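Local coordinates for Serine/threonine-protein kinase Tel1 (Chaetomium thermophilum, PDB 6SKY) that probably phosphorylates serine and threonine residues of target proteins, at the expense of ATP, to activate checkpoint signalling after DNA damage, at residues Ala2395-Phe2398 / Met2399-Leu2403; Asn2412-Val2415 / Lys2416-Asn2420. One frame throughout, in Å; residues are numbered along the deposited sequence.

Contact 1 of 2, residues Ala2395-Phe2398 / Met2399-Leu2403; sequences ALRF and MALWL
Phe2398 and Trp2402, one turn apart on helix 2394-2404, run out from the helix in the same direction. Their rings are nearly parallel, with the Phe2398 plane at 22° to the indole five-membered ring, but the two centroids are 5.6 Å apart and overlap is slight. Phe2398 CZ and CE2 both reach Trp2402 CE3 at 4.0 Å, while Trp2402 CB sits over one face of the phenyl ring, toward its rim. Met2399 folds back through bends at chi2 (48°) and chi3 (63°), which carry its CE to 3.9 Å from Phe2398 CE2. On another side of the helix, Arg2397 turns a face of its guanidinium over Leu2401 CB, and its NH1 lies 3.6 Å from Leu2401 CD1. Beneath the side chains run i to i+4 bonds, among them Trp2402 N to Phe2398 O at 2.9 Å. Farther out, Asp2300 forms a salt bridge with Arg2397 NE, Trp2402 NE1 is hydrogen-bonded to Asn2412 OD1 on helix 2409-2418, Phe2445 meets Trp2402 edge-to-face, and Leu2382 of helix 2348-2387 packs on Phe2398. This FAT-domain helix is thus joined to its neighbours by a salt bridge, a hydrogen bond and apolar packing, the carbon parts of Arg2397 and Trp2402 packing both within it and against them.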
loop_
_atom_site.group_PDB
_atom_site.type_symbol
_atom_site.label_atom_id
_atom_site.label_comp_id
_atom_site.label_asym_id
_atom_site.label_seq_id
_atom_site.Cartn_x
_atom_site.Cartn_y
_atom_site.Cartn_z
ATOM N N ALA A 2395 -8.057 31.711 -5.303
ATOM C CA ALA A 2395 -8.185 32.844 -6.206
ATOM C C ALA A 2395 -8.097 32.393 -7.651
ATOM O O ALA A 2395 -8.861 32.852 -8.498
ATOM C CB ALA A 2395 -7.112 33.878 -5.898
ATOM N N LEU A 2396 -7.199 31.460 -7.939
ATOM C CA LEU A 2396 -7.077 30.921 -9.285
ATOM C C LEU A 2396 -8.314 30.126 -9.675
ATOM O O LEU A 2396 -8.807 30.233 -10.805
ATOM C CB LEU A 2396 -5.827 30.053 -9.355
ATOM C CG LEU A 2396 -5.090 29.942 -10.672
ATOM C CD1 LEU A 2396 -4.883 31.309 -11.233
ATOM C CD2 LEU A 2396 -3.775 29.290 -10.418
ATOM N N ARG A 2397 -8.847 29.341 -8.742
ATOM C CA ARG A 2397 -10.040 28.557 -9.022
ATOM C C ARG A 2397 -11.268 29.444 -9.141
ATOM O O ARG A 2397 -12.095 29.247 -10.039
ATOM C CB ARG A 2397 -10.232 27.500 -7.941
ATOM C CG ARG A 2397 -11.447 26.634 -8.145
ATOM C CD ARG A 2397 -11.528 26.099 -9.551
ATOM N NE ARG A 2397 -12.864 25.607 -9.854
ATOM C CZ ARG A 2397 -13.311 25.361 -11.079
ATOM N NH1 ARG A 2397 -14.543 24.918 -11.259
ATOM N NH2 ARG A 2397 -12.530 25.566 -12.124
ATOM N N PHE A 2398 -11.405 30.433 -8.262
ATOM C CA PHE A 2398 -12.484 31.393 -8.423
ATOM C C PHE A 2398 -12.391 32.102 -9.759
ATOM O O PHE A 2398 -13.410 32.348 -10.403
ATOM C CB PHE A 2398 -12.475 32.425 -7.302
ATOM C CG PHE A 2398 -13.227 33.669 -7.652
ATOM C CD1 PHE A 2398 -14.600 33.692 -7.602
ATOM C CD2 PHE A 2398 -12.565 34.799 -8.070
ATOM C CE1 PHE A 2398 -15.288 34.817 -7.942
ATOM C CE2 PHE A 2398 -13.257 35.921 -8.412
ATOM C CZ PHE A 2398 -14.618 35.929 -8.346
ATOM N N MET A 2399 -11.182 32.457 -10.185
ATOM C CA MET A 2399 -11.021 33.198 -11.427
ATOM C C MET A 2399 -11.423 32.354 -12.623
ATOM O O MET A 2399 -12.132 32.825 -13.514
ATOM C CB MET A 2399 -9.578 33.672 -11.555
ATOM C CG MET A 2399 -9.377 34.750 -12.578
ATOM S SD MET A 2399 -10.605 36.047 -12.389
ATOM C CE MET A 2399 -10.203 36.666 -10.763
ATOM N N ALA A 2400 -10.972 31.101 -12.664
ATOM C CA ALA A 2400 -11.392 30.209 -13.739
ATOM C C ALA A 2400 -12.907 30.062 -13.761
ATOM O O ALA A 2400 -13.546 30.180 -14.814
ATOM C CB ALA A 2400 -10.722 28.850 -13.577
ATOM N N LEU A 2401 -13.501 29.832 -12.592
ATOM C CA LEU A 2401 -14.937 29.616 -12.508
ATOM C C LEU A 2401 -15.720 30.854 -12.911
ATOM O O LEU A 2401 -16.793 30.747 -13.505
ATOM C CB LEU A 2401 -15.292 29.194 -11.092
ATOM C CG LEU A 2401 -16.719 28.784 -10.806
ATOM C CD1 LEU A 2401 -17.027 27.508 -11.529
ATOM C CD2 LEU A 2401 -16.855 28.603 -9.331
ATOM N N TRP A 2402 -15.212 32.038 -12.595
ATOM C CA TRP A 2402 -15.925 33.259 -12.935
ATOM C C TRP A 2402 -15.777 33.599 -14.404
ATOM O O TRP A 2402 -16.717 34.101 -15.021
ATOM C CB TRP A 2402 -15.421 34.417 -12.089
ATOM C CG TRP A 2402 -16.132 35.697 -12.331
ATOM C CD1 TRP A 2402 -17.438 35.855 -12.654
ATOM C CD2 TRP A 2402 -15.575 37.007 -12.266
ATOM N NE1 TRP A 2402 -17.734 37.182 -12.790
ATOM C CE2 TRP A 2402 -16.602 37.911 -12.558
ATOM C CE3 TRP A 2402 -14.302 37.503 -11.987
ATOM C CZ2 TRP A 2402 -16.399 39.279 -12.580
ATOM C CZ3 TRP A 2402 -14.105 38.858 -12.007
ATOM C CH2 TRP A 2402 -15.145 39.730 -12.301
ATOM N N LEU A 2403 -14.604 33.355 -14.984
ATOM C CA LEU A 2403 -14.427 33.664 -16.394
ATOM C C LEU A 2403 -15.175 32.682 -17.278
ATOM O O LEU A 2403 -15.559 33.036 -18.394
ATOM C CB LEU A 2403 -12.946 33.684 -16.754
ATOM C CG LEU A 2403 -12.092 34.777 -16.112
ATOM C CD1 LEU A 2403 -10.744 34.860 -16.778
ATOM C CD2 LEU A 2403 -12.788 36.110 -16.163
#

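Contact 2 of 2, residues Asn2412-Val2415 / Lys2416-Asn2420; sequences NEVV and KKWIN
Around the C-terminal part of helix 2409-2418, a short helix of the FAT region, this contact joins residues three and four apart. Val2414 CG1 meets Trp2418 CD1 at 3.9 Å, the valine branch and the indole crossing at a slant. The tryptophan CG is set beside its own backbone N (chi1 -64°), which brings CD1 to 3.3 Å from Val2414 O, the carbonyl that also accepts the Trp2418 N-H at 3.0 Å. Over one face of the indole, toward its rim, lies CG of the adjacent Lys2417. One residue further round, Val2415 and Ile2419 run alongside each other, Val2415 CG1 being 4.1 Å from Ile2419 CB. Glu2413 and Lys2416 also extend in a common direction, yet their charged ends do not meet: Glu2413 OE1 stands 4.8 Å from Lys2416 NZ, and the closer approach is to the aliphatic CD.

Backbone bonding is regular at first, with Lys2416 N to Asn2412 O at 2.9 Å and an N-H...O angle of 160°. It slackens toward the C-terminal end, where Val2415 O takes two weak bonds, from Trp2418 N and from Ile2419 N. Helix 2348-2387 packs against Val2415 through Ile2378 and against Trp2418 through Leu2383, and helix 2394-2404 covers Val2415 with Phe2398 and Trp2402. Val2415 and Ile2419 are thus buried apolar groups, whereas Glu2413 and Lys2416 are exposed yet edge helix 2444-2459; at their separation the opposite charges probably attract only modestly, without a salt bridge.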
loop_
_atom_site.group_PDB
_atom_site.type_symbol
_atom_site.label_atom_id
_atom_site.label_comp_id
_atom_site.label_asym_id
_atom_site.label_seq_id
_atom_site.Cartn_x
_atom_site.Cartn_y
_atom_site.Cartn_z
ATOM N N ASN A 2412 -22.582 36.862 -11.951
ATOM C CA ASN A 2412 -22.155 38.247 -11.852
ATOM C C ASN A 2412 -22.832 38.965 -10.699
ATOM O O ASN A 2412 -22.217 39.831 -10.079
ATOM C CB ASN A 2412 -22.407 38.964 -13.169
ATOM C CG ASN A 2412 -21.592 38.387 -14.293
ATOM O OD1 ASN A 2412 -20.461 37.967 -14.091
ATOM N ND2 ASN A 2412 -22.163 38.350 -15.483
ATOM N N GLU A 2413 -24.069 38.605 -10.360
ATOM C CA GLU A 2413 -24.688 39.219 -9.189
ATOM C C GLU A 2413 -23.995 38.790 -7.905
ATOM O O GLU A 2413 -23.732 39.622 -7.026
ATOM C CB GLU A 2413 -26.172 38.880 -9.126
ATOM C CG GLU A 2413 -26.976 39.430 -10.280
ATOM C CD GLU A 2413 -26.782 40.919 -10.480
ATOM O OE1 GLU A 2413 -26.627 41.645 -9.476
ATOM O OE2 GLU A 2413 -26.785 41.362 -11.646
ATOM N N VAL A 2414 -23.678 37.500 -7.777
ATOM C CA VAL A 2414 -22.986 37.049 -6.572
ATOM C C VAL A 2414 -21.615 37.706 -6.460
ATOM O O VAL A 2414 -21.199 38.147 -5.376
ATOM C CB VAL A 2414 -22.878 35.518 -6.557
ATOM C CG1 VAL A 2414 -22.156 35.067 -5.323
ATOM C CG2 VAL A 2414 -24.241 34.910 -6.605
ATOM N N VAL A 2415 -20.889 37.780 -7.575
ATOM C CA VAL A 2415 -19.569 38.395 -7.554
ATOM C C VAL A 2415 -19.674 39.866 -7.208
ATOM O O VAL A 2415 -18.887 40.386 -6.414
ATOM C CB VAL A 2415 -18.860 38.183 -8.899
ATOM C CG1 VAL A 2415 -17.619 39.016 -8.951
ATOM C CG2 VAL A 2415 -18.521 36.734 -9.076
ATOM N N LYS A 2416 -20.640 40.566 -7.800
ATOM C CA LYS A 2416 -20.842 41.967 -7.468
ATOM C C LYS A 2416 -21.078 42.143 -5.985
ATOM O O LYS A 2416 -20.587 43.098 -5.376
ATOM C CB LYS A 2416 -22.022 42.526 -8.250
ATOM C CG LYS A 2416 -22.425 43.905 -7.794
ATOM C CD LYS A 2416 -23.683 44.370 -8.477
ATOM C CE LYS A 2416 -24.103 45.721 -7.950
ATOM N NZ LYS A 2416 -25.334 46.204 -8.616
ATOM N N LYS A 2417 -21.816 41.219 -5.378
ATOM C CA LYS A 2417 -22.142 41.373 -3.970
ATOM C C LYS A 2417 -20.930 41.141 -3.075
ATOM O O LYS A 2417 -20.767 41.829 -2.065
ATOM C CB LYS A 2417 -23.276 40.429 -3.601
ATOM C CG LYS A 2417 -23.887 40.707 -2.260
ATOM C CD LYS A 2417 -25.046 39.780 -2.007
ATOM C CE LYS A 2417 -25.542 39.905 -0.587
ATOM N NZ LYS A 2417 -26.620 38.919 -0.318
ATOM N N TRP A 2418 -20.064 40.184 -3.417
ATOM C CA TRP A 2418 -19.025 39.774 -2.472
ATOM C C TRP A 2418 -17.594 40.123 -2.865
ATOM O O TRP A 2418 -16.679 39.777 -2.118
ATOM C CB TRP A 2418 -19.107 38.266 -2.222
ATOM C CG TRP A 2418 -20.371 37.865 -1.579
ATOM C CD1 TRP A 2418 -21.426 37.252 -2.168
ATOM C CD2 TRP A 2418 -20.738 38.078 -0.220
ATOM N NE1 TRP A 2418 -22.428 37.055 -1.258
ATOM C CE2 TRP A 2418 -22.027 37.559 -0.052
ATOM C CE3 TRP A 2418 -20.099 38.659 0.874
ATOM C CZ2 TRP A 2418 -22.688 37.599 1.161
ATOM C CZ3 TRP A 2418 -20.754 38.696 2.073
ATOM C CH2 TRP A 2418 -22.035 38.172 2.209
ATOM N N ILE A 2419 -17.357 40.803 -3.986
ATOM C CA ILE A 2419 -15.983 40.954 -4.461
ATOM C C ILE A 2419 -15.196 42.020 -3.709
ATOM O O ILE A 2419 -13.967 41.937 -3.648
ATOM C CB ILE A 2419 -15.978 41.262 -5.968
ATOM C CG1 ILE A 2419 -14.573 41.167 -6.556
ATOM C CG2 ILE A 2419 -16.523 42.634 -6.224
ATOM C CD1 ILE A 2419 -14.026 39.788 -6.637
ATOM N N ASN A 2420 -15.850 43.007 -3.114
ATOM C CA ASN A 2420 -15.120 44.132 -2.546
ATOM C C ASN A 2420 -14.522 43.847 -1.180
ATOM O O ASN A 2420 -13.926 44.750 -0.590
ATOM C CB ASN A 2420 -16.026 45.352 -2.451
ATOM C CG ASN A 2420 -16.356 45.921 -3.796
ATOM O OD1 ASN A 2420 -15.550 46.624 -4.395
ATOM N ND2 ASN A 2420 -17.547 45.616 -4.290
#

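Contacts 1 and 2 come in series along the chain, on the successive helices 2394-2404 and 2409-2418, and their centres are 13 Å apart. Both lie in the FAT range, away from the nucleotide and magnesium sites. They touch directly: Trp2402 NE1 of contact 1 probably gives a hydrogen bond to Asn2412 OD1 of contact 2, at 3.1 Å, and Val2415 CG2 packs on the same indole and on Phe2398 CE1. Asn2412 ND2 also bonds to Ser2406 O in the connecting turn. Helices 2348-2387 and 2444-2459 both pack on the pair, consistent with the alpha-solenoid character of the FAT domain.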